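Local atomic coordinates of putative invasin (Yersinia pseudotuberculosis IP 31758, PDB entry 5N40), a protein that probably acts as a bacterial surface adhesin, carrying a C-type lectin-like adhesion domain at the end of a rod of immunoglobulin-like domains. Residues Leu14-Val19 with Ala81-Asn86; Thr28-Leu33 with Leu67-Leu72; Pro42-Thr47 with Val60-Ser65. The protein carries 1 engineered substitution. All coordinates share one frame; numbering follows the deposited sequence.

Contact 1: Leu14-Val19 with Ala81-Asn86; sequences LVAAPV and ASLSVN
Leu14-Ala17 and Ala81-Asn86 are strands whose axes come no closer than 8.6 Å and run 136° apart, and no hydrogen bond joins them, so they face each other across a layer of side chains instead of pairing edge to edge. Leu14 has the largest share of the contact. With CG anti to its backbone N (chi1 -171°), it sends CD2 across the gap to 4.0 Å from Leu83 CB. The same Leu14 methyl lies 3.8 Å from Leu83 O and 4.4 Å from Val85 CG1. The Leu14 and Leu83 side chains cross at roughly a right angle. Leu83 CG lies beside its backbone N (chi1 -56°), and Leu83 CD1 reaches Ala16 CB at 4.0 Å. Phe50 of strand 48-52 touches Leu14, while Val31 of strand 28-34 and Ile99 of strand 90-102 cover Leu83, which places the contact inside the beta sandwich of an immunoglobulin-like domain. Backbone hydrogen bonds of Val15 and Ala17 go to Thr32 and Val30, evidence that this strand pairs with 28-34. Side chain meets side chain only carbon to carbon, and the one nearer approach sets a methyl against a carbonyl oxygen, which implies cohesion by dispersion and exclusion of water.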
ATOM      1  N   LEU A  14     -36.059  26.284 -15.003  1.00 18.91           N
ATOM      2  CA  LEU A  14     -35.429  25.962 -13.728  1.00 14.52           C
ATOM      3  C   LEU A  14     -33.930  26.132 -13.912  1.00 14.59           C
ATOM      4  O   LEU A  14     -33.338  25.513 -14.802  1.00 22.10           O
ATOM      5  CB  LEU A  14     -35.766  24.536 -13.289  1.00 14.84           C
ATOM      6  CG  LEU A  14     -35.339  24.140 -11.873  1.00 13.55           C
ATOM      7  CD1 LEU A  14     -36.168  24.875 -10.821  1.00 12.09           C
ATOM      8  CD2 LEU A  14     -35.432  22.632 -11.678  1.00 18.12           C
ATOM      9  N   VAL A  15     -33.320  26.978 -13.086  1.00 13.75           N
ATOM     10  CA  VAL A  15     -31.899  27.272 -13.196  1.00 16.89           C
ATOM     11  C   VAL A  15     -31.271  27.231 -11.811  1.00 17.90           C
ATOM     12  O   VAL A  15     -31.954  27.296 -10.785  1.00 15.76           O
ATOM     13  CB  VAL A  15     -31.643  28.642 -13.863  1.00 18.97           C
ATOM     14  CG1 VAL A  15     -32.413  28.738 -15.184  1.00 17.45           C
ATOM     15  CG2 VAL A  15     -32.026  29.783 -12.931  1.00 19.93           C
ATOM     16  N   ALA A  16     -29.945  27.108 -11.797  1.00 15.61           N
ATOM     17  CA  ALA A  16     -29.173  27.110 -10.567  1.00 16.17           C
ATOM     18  C   ALA A  16     -27.966  28.012 -10.747  1.00 12.54           C
ATOM     19  O   ALA A  16     -27.416  28.119 -11.844  1.00 20.37           O
ATOM     20  CB  ALA A  16     -28.717  25.700 -10.178  1.00 18.51           C
ATOM     21  N   ALA A  17     -27.582  28.677  -9.664  1.00 14.44           N
ATOM     22  CA  ALA A  17     -26.460  29.603  -9.680  1.00 18.99           C
ATOM     23  C   ALA A  17     -25.718  29.557  -8.351  1.00 15.13           C
ATOM     24  O   ALA A  17     -26.280  29.940  -7.317  1.00 17.63           O
ATOM     25  CB  ALA A  17     -26.943  31.029  -9.963  1.00 22.23           C
ATOM     26  N   PRO A  18     -24.449  29.110  -8.326  1.00 15.98           N
ATOM     27  CA  PRO A  18     -23.654  28.622  -9.460  1.00 16.89           C
ATOM     28  C   PRO A  18     -24.004  27.185  -9.870  1.00 16.66           C
ATOM     29  O   PRO A  18     -24.742  26.493  -9.161  1.00 17.03           O
ATOM     30  CB  PRO A  18     -22.217  28.714  -8.937  1.00 20.95           C
ATOM     31  CG  PRO A  18     -22.346  28.537  -7.471  1.00 21.32           C
ATOM     32  CD  PRO A  18     -23.655  29.164  -7.085  1.00 17.10           C
ATOM     33  N   VAL A  19     -23.471  26.732 -11.005  1.00 15.45           N
ATOM     34  CA  VAL A  19     -23.705  25.369 -11.463  1.00 17.01           C
ATOM     35  C   VAL A  19     -22.542  24.449 -11.114  1.00 16.86           C
ATOM     36  O   VAL A  19     -22.518  23.296 -11.553  1.00 14.34           O
ATOM     37  CB  VAL A  19     -24.005  25.317 -12.969  1.00 16.34           C
ATOM     38  CG1 VAL A  19     -25.278  26.095 -13.279  1.00 18.49           C
ATOM     39  CG2 VAL A  19     -22.833  25.828 -13.783  1.00 15.88           C
ATOM     40  N   ALA A  81     -25.763  16.803  -9.540  1.00 15.49           N
ATOM     41  CA  ALA A  81     -27.062  16.974  -8.900  1.00 17.26           C
ATOM     42  C   ALA A  81     -28.100  17.288  -9.966  1.00 18.62           C
ATOM     43  O   ALA A  81     -28.013  18.325 -10.632  1.00 21.36           O
ATOM     44  CB  ALA A  81     -27.022  18.094  -7.862  1.00 13.72           C
ATOM     45  N   SER A  82     -29.064  16.391 -10.147  1.00 16.62           N
ATOM     46  CA  SER A  82     -30.191  16.645 -11.033  1.00 17.64           C
ATOM     47  C   SER A  82     -31.343  17.200 -10.211  1.00 17.61           C
ATOM     48  O   SER A  82     -31.720  16.616  -9.191  1.00 15.78           O
ATOM     49  CB  SER A  82     -30.618  15.367 -11.749  1.00 24.07           C
ATOM     50  OG  SER A  82     -29.587  14.905 -12.604  1.00 33.79           O
ATOM     51  N   LEU A  83     -31.897  18.318 -10.665  1.00 20.26           N
ATOM     52  CA  LEU A  83     -32.928  19.053  -9.948  1.00 17.22           C
ATOM     53  C   LEU A  83     -34.265  18.855 -10.642  1.00 21.13           C
ATOM     54  O   LEU A  83     -34.347  18.967 -11.869  1.00 21.64           O
ATOM     55  CB  LEU A  83     -32.586  20.542  -9.897  1.00 23.09           C
ATOM     56  CG  LEU A  83     -31.227  20.898  -9.294  1.00 24.41           C
ATOM     57  CD1 LEU A  83     -30.858  22.341  -9.621  1.00 28.97           C
ATOM     58  CD2 LEU A  83     -31.262  20.691  -7.808  1.00 22.58           C
ATOM     59  N   SER A  84     -35.308  18.583  -9.861  1.00 15.68           N
ATOM     60  CA  SER A  84     -36.664  18.481 -10.386  1.00 20.23           C
ATOM     61  C   SER A  84     -37.588  19.393  -9.592  1.00 15.78           C
ATOM     62  O   SER A  84     -37.253  19.863  -8.500  1.00 15.94           O
ATOM     63  CB  SER A  84     -37.193  17.044 -10.339  1.00 22.59           C
ATOM     64  OG  SER A  84     -37.449  16.642  -9.009  1.00 32.37           O
ATOM     65  N   VAL A  85     -38.763  19.649 -10.160  1.00 16.16           N
ATOM     66  CA  VAL A  85     -39.719  20.580  -9.577  1.00 12.80           C
ATOM     67  C   VAL A  85     -41.117  19.986  -9.685  1.00 15.46           C
ATOM     68  O   VAL A  85     -41.462  19.362 -10.693  1.00 14.60           O
ATOM     69  CB  VAL A  85     -39.644  21.959 -10.274  1.00 15.55           C
ATOM     70  CG1 VAL A  85     -39.752  21.806 -11.776  1.00 20.59           C
ATOM     71  CG2 VAL A  85     -40.715  22.897  -9.745  1.00 16.93           C
ATOM     72  N   ASN A  86     -41.918  20.172  -8.639  1.00 16.10           N
ATOM     73  CA  ASN A  86     -43.325  19.812  -8.697  1.00 15.42           C
ATOM     74  C   ASN A  86     -44.152  20.935  -8.080  1.00 17.24           C
ATOM     75  O   ASN A  86     -43.660  21.728  -7.272  1.00 15.80           O
ATOM     76  CB  ASN A  86     -43.615  18.453  -8.010  1.00 20.11           C
ATOM     77  CG  ASN A  86     -43.200  18.410  -6.559  1.00 22.77           C
ATOM     78  OD1 ASN A  86     -43.873  18.964  -5.691  1.00 25.21           O
ATOM     79  ND2 ASN A  86     -42.102  17.710  -6.276  1.00 24.42           N
TER

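Contact 2: Thr28-Leu33 with Leu67-Leu72; sequences TSVVTL and LYTATL
Leu33 and Tyr68 are brought side by side, pointing the same way, by different torsions: Leu33 CG is anti to its backbone N (chi1 171°), whereas Tyr68 CG is anti to its carbonyl carbon (chi1 -56°). Leu33 CD2 consequently lies 4.1 Å from Tyr68 CD1, and Leu33 O sits at the ring edge, near its plane. On the other face Thr32 and Thr69 also run alongside each other, Thr32 OG1 meeting the Thr69 CG2 methyl at 3.4 Å. Thr69 OG1 is hydrogen-bonded to Gln63 OE1. The backbones are antiparallel, 160° apart, with hydrogen-bonded pairs Ser29-Leu72, Val31-Ala70 and Leu33-Tyr68, two bonds each. Val31 N to Ala70 O, 2.9 Å, is the straightest, and Leu33 N to Tyr68 O measures 2.8 Å. Between them, CA-H groups support the carbonyls, as where Thr69 CA approaches Val31 O at 3.1 Å. Ser29, Val31, Leu33, Tyr68, Ala70 and Leu72 are buried on the mainly apolar face toward the domain interior, where Ser29 OG is hydrogen-bonded to Pro18 O and Tyr68 OH to Val43 O. Val30, Thr32, Thr69 and Thr71 form the more open face. Six regular bonds satisfy the facing amides and carbonyls, which implies a firmly registered strand pair, with the threonine hydroxyls on its outer face.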
ATOM      1  N   THR A  28     -23.015  26.422  -1.440  1.00 14.80           N
ATOM      2  CA  THR A  28     -24.433  26.606  -1.713  1.00 14.97           C
ATOM      3  C   THR A  28     -24.659  27.083  -3.144  1.00 15.95           C
ATOM      4  O   THR A  28     -23.762  27.632  -3.799  1.00 13.57           O
ATOM      5  CB  THR A  28     -25.070  27.606  -0.733  1.00 15.33           C
ATOM      6  OG1 THR A  28     -24.398  28.868  -0.822  1.00 16.56           O
ATOM      7  CG2 THR A  28     -24.983  27.079   0.692  1.00 14.98           C
ATOM      8  N   SER A  29     -25.885  26.848  -3.614  1.00 13.96           N
ATOM      9  CA  SER A  29     -26.361  27.322  -4.904  1.00 12.48           C
ATOM     10  C   SER A  29     -27.835  27.682  -4.786  1.00 14.71           C
ATOM     11  O   SER A  29     -28.582  27.054  -4.037  1.00 14.68           O
ATOM     12  CB  SER A  29     -26.176  26.269  -6.003  1.00 17.73           C
ATOM     13  OG  SER A  29     -26.666  26.749  -7.245  1.00 17.94           O
ATOM     14  N   VAL A  30     -28.254  28.706  -5.526  1.00 13.89           N
ATOM     15  CA  VAL A  30     -29.645  29.144  -5.518  1.00 17.51           C
ATOM     16  C   VAL A  30     -30.346  28.536  -6.721  1.00 14.90           C
ATOM     17  O   VAL A  30     -29.894  28.693  -7.862  1.00 15.38           O
ATOM     18  CB  VAL A  30     -29.756  30.680  -5.520  1.00 17.46           C
ATOM     19  CG1 VAL A  30     -31.206  31.120  -5.730  1.00 18.81           C
ATOM     20  CG2 VAL A  30     -29.227  31.242  -4.205  1.00 18.01           C
ATOM     21  N   VAL A  31     -31.442  27.832  -6.461  1.00 13.42           N
ATOM     22  CA  VAL A  31     -32.274  27.241  -7.498  1.00 16.29           C
ATOM     23  C   VAL A  31     -33.472  28.153  -7.698  1.00 15.48           C
ATOM     24  O   VAL A  31     -34.161  28.498  -6.731  1.00 13.65           O
ATOM     25  CB  VAL A  31     -32.718  25.820  -7.113  1.00 12.82           C
ATOM     26  CG1 VAL A  31     -33.561  25.200  -8.213  1.00 13.67           C
ATOM     27  CG2 VAL A  31     -31.509  24.955  -6.799  1.00 18.96           C
ATOM     28  N   THR A  32     -33.704  28.568  -8.942  1.00 13.31           N
ATOM     29  CA  THR A  32     -34.770  29.505  -9.273  1.00 14.80           C
ATOM     30  C   THR A  32     -35.692  28.873 -10.302  1.00 15.02           C
ATOM     31  O   THR A  32     -35.255  28.509 -11.399  1.00 14.67           O
ATOM     32  CB  THR A  32     -34.206  30.825  -9.804  1.00 18.49           C
ATOM     33  OG1 THR A  32     -33.412  31.447  -8.787  1.00 16.30           O
ATOM     34  CG2 THR A  32     -35.333  31.785 -10.204  1.00 17.58           C
ATOM     35  N   LEU A  33     -36.958  28.736  -9.936  1.00 13.42           N
ATOM     36  CA  LEU A  33     -38.014  28.422 -10.882  1.00 12.88           C
ATOM     37  C   LEU A  33     -38.663  29.715 -11.339  1.00 11.82           C
ATOM     38  O   LEU A  33     -39.073  30.531 -10.512  1.00 15.87           O
ATOM     39  CB  LEU A  33     -39.071  27.520 -10.245  1.00 14.45           C
ATOM     40  CG  LEU A  33     -40.342  27.291 -11.062  1.00 12.50           C
ATOM     41  CD1 LEU A  33     -40.067  26.408 -12.278  1.00 13.99           C
ATOM     42  CD2 LEU A  33     -41.440  26.693 -10.186  1.00 16.40           C
ATOM     43  N   LEU A  67     -41.431  33.963  -9.478  1.00 16.35           N
ATOM     44  CA  LEU A  67     -40.153  33.312  -9.243  1.00 13.78           C
ATOM     45  C   LEU A  67     -40.193  32.605  -7.897  1.00 17.00           C
ATOM     46  O   LEU A  67     -40.706  33.147  -6.915  1.00 18.14           O
ATOM     47  CB  LEU A  67     -39.007  34.326  -9.266  1.00 19.01           C
ATOM     48  CG  LEU A  67     -38.287  34.541 -10.601  1.00 22.16           C
ATOM     49  CD1 LEU A  67     -39.260  34.838 -11.737  1.00 21.74           C
ATOM     50  CD2 LEU A  67     -37.290  35.675 -10.454  1.00 24.56           C
ATOM     51  N   TYR A  68     -39.651  31.392  -7.858  1.00 14.55           N
ATOM     52  CA  TYR A  68     -39.621  30.589  -6.643  1.00 15.01           C
ATOM     53  C   TYR A  68     -38.204  30.073  -6.451  1.00 14.01           C
ATOM     54  O   TYR A  68     -37.636  29.475  -7.368  1.00 16.16           O
ATOM     55  CB  TYR A  68     -40.609  29.421  -6.723  1.00 16.01           C
ATOM     56  CG  TYR A  68     -42.035  29.836  -7.003  1.00 13.88           C
ATOM     57  CD1 TYR A  68     -42.430  30.216  -8.283  1.00 14.97           C
ATOM     58  CD2 TYR A  68     -42.989  29.842  -5.993  1.00 12.55           C
ATOM     59  CE1 TYR A  68     -43.734  30.600  -8.549  1.00 14.15           C
ATOM     60  CE2 TYR A  68     -44.299  30.219  -6.253  1.00 14.82           C
ATOM     61  CZ  TYR A  68     -44.665  30.589  -7.533  1.00 15.34           C
ATOM     62  OH  TYR A  68     -45.969  30.965  -7.799  1.00 18.59           O
ATOM     63  N   THR A  69     -37.643  30.292  -5.261  1.00 15.92           N
ATOM     64  CA  THR A  69     -36.237  29.991  -5.021  1.00 14.50           C
ATOM     65  C   THR A  69     -36.052  29.134  -3.777  1.00 15.39           C
ATOM     66  O   THR A  69     -36.877  29.129  -2.862  1.00 13.85           O
ATOM     67  CB  THR A  69     -35.415  31.273  -4.876  1.00 18.86           C
ATOM     68  OG1 THR A  69     -35.913  32.049  -3.779  1.00 18.42           O
ATOM     69  CG2 THR A  69     -35.505  32.091  -6.152  1.00 20.62           C
ATOM     70  N   ALA A  70     -34.936  28.406  -3.768  1.00 15.87           N
ATOM     71  CA  ALA A  70     -34.473  27.678  -2.594  1.00 15.59           C
ATOM     72  C   ALA A  70     -32.958  27.580  -2.668  1.00 16.94           C
ATOM     73  O   ALA A  70     -32.360  27.700  -3.741  1.00 15.13           O
ATOM     74  CB  ALA A  70     -35.098  26.283  -2.493  1.00 17.65           C
ATOM     75  N   THR A  71     -32.337  27.379  -1.511  1.00 16.93           N
ATOM     76  CA  THR A  71     -30.892  27.213  -1.431  1.00 18.03           C
ATOM     77  C   THR A  71     -30.569  25.726  -1.333  1.00 13.83           C
ATOM     78  O   THR A  71     -31.078  25.034  -0.446  1.00 17.47           O
ATOM     79  CB  THR A  71     -30.316  27.969  -0.235  1.00 16.23           C
ATOM     80  OG1 THR A  71     -30.538  29.376  -0.407  1.00 17.09           O
ATOM     81  CG2 THR A  71     -28.814  27.708  -0.091  1.00 17.70           C
ATOM     82  N   LEU A  72     -29.737  25.246  -2.252  1.00 14.28           N
ATOM     83  CA  LEU A  72     -29.154  23.920  -2.156  1.00 16.57           C
ATOM     84  C   LEU A  72     -27.812  24.019  -1.451  1.00 14.73           C
ATOM     85  O   LEU A  72     -27.011  24.908  -1.745  1.00 16.54           O
ATOM     86  CB  LEU A  72     -28.956  23.307  -3.543  1.00 16.35           C
ATOM     87  CG  LEU A  72     -28.342  21.907  -3.532  1.00 18.48           C
ATOM     88  CD1 LEU A  72     -29.418  20.865  -3.647  1.00 24.00           C
ATOM     89  CD2 LEU A  72     -27.321  21.738  -4.631  1.00 24.91           C
TER

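Contact 3: Pro42-Thr47 with Val60-Ser65; sequences PVTGQT and VTEQAS
Glu62, on strand 56-63, makes the main approach to the loop Pro42-Thr47, and its carboxylate is the polar centre of the contact. With CG anti to the backbone N (chi1 178°) and the chain extended beyond it, the carboxylate is carried across to the turn at Gly45. There Glu62 OE2 accepts a hydrogen bond from Gly45 N at 2.8 Å, nearly straight at 167°, from the syn side and 22° out of the carboxylate plane. Thr44 crosses beside the same oxygen, its CB 3.4 Å from Glu62 OE2. The second oxygen, Glu62 OE1, accepts a hydrogen bond from a water at 2.7 Å, and that water also donates to Gln46 O at 2.7 Å, so a bridge extends the grip to the next residue of the loop. Gln46 folds back in turn, Gln46 NE2 donating a hydrogen bond to Thr44 O at 2.9 Å and bracing the turn from within. Farther along, Ser65 closes the contact with its backbone: Ser65 O rests 3.6 Å from Pro42 CB and is hydrogen-bonded to Arg36. Tyr68 OH, bonded to Gln46 N, fastens the loop from strand 67-73. With one N-H bond and one water bridge to the two oxygens of a single carboxylate, Glu62 probably tethers the loop at the surface.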
ATOM      1  N   PRO A  42     -46.609  35.243 -15.665  1.00 20.42           N
ATOM      2  CA  PRO A  42     -46.178  34.624 -14.403  1.00 20.39           C
ATOM      3  C   PRO A  42     -47.349  33.974 -13.680  1.00 20.63           C
ATOM      4  O   PRO A  42     -48.474  34.473 -13.717  1.00 21.62           O
ATOM      5  CB  PRO A  42     -45.610  35.805 -13.599  1.00 22.84           C
ATOM      6  CG  PRO A  42     -45.370  36.892 -14.595  1.00 29.51           C
ATOM      7  CD  PRO A  42     -46.403  36.703 -15.659  1.00 27.88           C
ATOM      8  N   VAL A  43     -47.082  32.847 -13.023  1.00 15.33           N
ATOM      9  CA  VAL A  43     -48.074  32.162 -12.200  1.00 15.46           C
ATOM     10  C   VAL A  43     -47.659  32.344 -10.747  1.00 18.48           C
ATOM     11  O   VAL A  43     -46.638  31.802 -10.306  1.00 19.80           O
ATOM     12  CB  VAL A  43     -48.196  30.677 -12.563  1.00 18.18           C
ATOM     13  CG1 VAL A  43     -49.295  30.018 -11.750  1.00 20.67           C
ATOM     14  CG2 VAL A  43     -48.458  30.521 -14.057  1.00 23.48           C
ATOM     15  N   THR A  44     -48.456  33.094  -9.997  1.00 21.80           N
ATOM     16  CA  THR A  44     -48.117  33.475  -8.633  1.00 17.58           C
ATOM     17  C   THR A  44     -48.881  32.630  -7.616  1.00 18.58           C
ATOM     18  O   THR A  44     -49.877  31.976  -7.932  1.00 20.91           O
ATOM     19  CB  THR A  44     -48.408  34.967  -8.417  1.00 20.88           C
ATOM     20  OG1 THR A  44     -49.806  35.224  -8.595  1.00 19.73           O
ATOM     21  CG2 THR A  44     -47.617  35.814  -9.412  1.00 20.46           C
ATOM     22  N   GLY A  45     -48.385  32.644  -6.380  1.00 18.05           N
ATOM     23  CA  GLY A  45     -49.092  32.033  -5.270  1.00 18.97           C
ATOM     24  C   GLY A  45     -49.121  30.521  -5.273  1.00 18.22           C
ATOM     25  O   GLY A  45     -50.001  29.929  -4.644  1.00 16.63           O
ATOM     26  N   GLN A  46     -48.185  29.875  -5.951  1.00 17.15           N
ATOM     27  CA  GLN A  46     -48.211  28.426  -6.086  1.00 14.15           C
ATOM     28  C   GLN A  46     -47.409  27.730  -4.988  1.00 18.82           C
ATOM     29  O   GLN A  46     -46.568  28.328  -4.311  1.00 17.69           O
ATOM     30  CB  GLN A  46     -47.676  28.017  -7.455  1.00 15.61           C
ATOM     31  CG  GLN A  46     -48.463  28.617  -8.602  1.00 16.31           C
ATOM     32  CD  GLN A  46     -49.936  28.269  -8.525  1.00 19.38           C
ATOM     33  OE1 GLN A  46     -50.323  27.115  -8.709  1.00 20.87           O
ATOM     34  NE2 GLN A  46     -50.766  29.267  -8.235  1.00 19.07           N
ATOM     35  N   THR A  47     -47.688  26.433  -4.830  1.00 15.40           N
ATOM     36  CA  THR A  47     -47.010  25.571  -3.862  1.00 16.99           C
ATOM     37  C   THR A  47     -45.968  24.767  -4.629  1.00 13.81           C
ATOM     38  O   THR A  47     -46.289  23.767  -5.277  1.00 17.61           O
ATOM     39  CB  THR A  47     -48.016  24.678  -3.148  1.00 17.36           C
ATOM     40  OG1 THR A  47     -48.945  25.512  -2.443  1.00 17.21           O
ATOM     41  CG2 THR A  47     -47.308  23.731  -2.160  1.00 18.86           C
ATOM     42  N   VAL A  60     -38.739  26.348  -0.080  1.00 18.24           N
ATOM     43  CA  VAL A  60     -39.008  27.200  -1.237  1.00 15.96           C
ATOM     44  C   VAL A  60     -39.807  28.414  -0.789  1.00 17.68           C
ATOM     45  O   VAL A  60     -40.744  28.293   0.010  1.00 19.34           O
ATOM     46  CB  VAL A  60     -39.772  26.401  -2.308  1.00 20.04           C
ATOM     47  CG1 VAL A  60     -40.290  27.306  -3.425  1.00 18.12           C
ATOM     48  CG2 VAL A  60     -38.892  25.295  -2.873  1.00 16.42           C
ATOM     49  N   THR A  61     -39.458  29.586  -1.325  1.00 19.39           N
ATOM     50  CA  THR A  61     -40.203  30.814  -1.089  1.00 17.20           C
ATOM     51  C   THR A  61     -40.421  31.532  -2.413  1.00 17.10           C
ATOM     52  O   THR A  61     -39.659  31.364  -3.369  1.00 15.65           O
ATOM     53  CB  THR A  61     -39.484  31.757  -0.101  1.00 21.31           C
ATOM     54  OG1 THR A  61     -38.278  32.256  -0.689  1.00 22.76           O
ATOM     55  CG2 THR A  61     -39.149  31.026   1.186  1.00 23.57           C
ATOM     56  N   GLU A  62     -41.482  32.327  -2.465  1.00 19.70           N
ATOM     57  CA  GLU A  62     -41.884  33.011  -3.687  1.00 18.46           C
ATOM     58  C   GLU A  62     -41.454  34.470  -3.633  1.00 20.12           C
ATOM     59  O   GLU A  62     -41.666  35.151  -2.620  1.00 21.21           O
ATOM     60  CB  GLU A  62     -43.398  32.917  -3.886  1.00 16.26           C
ATOM     61  CG  GLU A  62     -43.906  33.651  -5.129  1.00 16.66           C
ATOM     62  CD  GLU A  62     -45.409  33.563  -5.279  1.00 19.02           C
ATOM     63  OE1 GLU A  62     -46.066  33.016  -4.374  1.00 20.29           O
ATOM     64  OE2 GLU A  62     -45.940  34.056  -6.300  1.00 20.15           O
ATOM     65  N   GLN A  63     -40.852  34.941  -4.724  1.00 21.77           N
ATOM     66  CA  GLN A  63     -40.566  36.350  -4.931  1.00 19.83           C
ATOM     67  C   GLN A  63     -41.467  36.883  -6.042  1.00 19.83           C
ATOM     68  O   GLN A  63     -42.387  36.200  -6.517  1.00 18.14           O
ATOM     69  CB  GLN A  63     -39.083  36.562  -5.250  1.00 21.58           C
ATOM     70  CG  GLN A  63     -38.168  36.325  -4.051  1.00 23.16           C
ATOM     71  CD  GLN A  63     -37.963  34.858  -3.780  1.00 22.91           C
ATOM     72  OE1 GLN A  63     -37.663  34.088  -4.694  1.00 30.75           O
ATOM     73  NE2 GLN A  63     -38.122  34.455  -2.522  1.00 23.61           N
ATOM     74  N   ALA A  64     -41.208  38.119  -6.455  1.00 20.21           N
ATOM     75  CA  ALA A  64     -42.082  38.774  -7.412  1.00 19.82           C
ATOM     76  C   ALA A  64     -41.999  38.099  -8.778  1.00 20.03           C
ATOM     77  O   ALA A  64     -41.015  37.438  -9.123  1.00 19.88           O
ATOM     78  CB  ALA A  64     -41.719  40.253  -7.536  1.00 20.69           C
ATOM     79  N   SER A  65     -43.074  38.260  -9.553  1.00 19.54           N
ATOM     80  CA  SER A  65     -43.112  37.837 -10.953  1.00 16.51           C
ATOM     81  C   SER A  65     -42.998  36.320 -11.097  1.00 15.63           C
ATOM     82  O   SER A  65     -42.368  35.816 -12.026  1.00 17.70           O
ATOM     83  CB  SER A  65     -42.024  38.543 -11.765  1.00 21.44           C
ATOM     84  OG  SER A  65     -42.286  39.937 -11.835  1.00 23.10           O
TER
HETATM   85  O   HOH W   1     -46.252  30.688  -2.996  1.00 26.34           O

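How the contacts relate
All three contacts belong to the N-terminal immunoglobulin-like domain, far from the centre of the elongated chain. Contacts 1 and 2 lie about 8 Å apart between centres, contacts 2 and 3 about 12 Å, and contacts 1 and 3 about 16 Å. Along the chain each encloses the next: contact 3 falls between the segments of contact 2, and contact 2 between those of contact 1. Strands 13-22, 28-34, 67-73 and 56-63 are successive neighbours, and contact 1 reaches across from them to strand 79-87. One domain is thus held at its interior, between paired strands and at a surface loop; contact 2 touches both others directly, while contacts 1 and 3 do not touch.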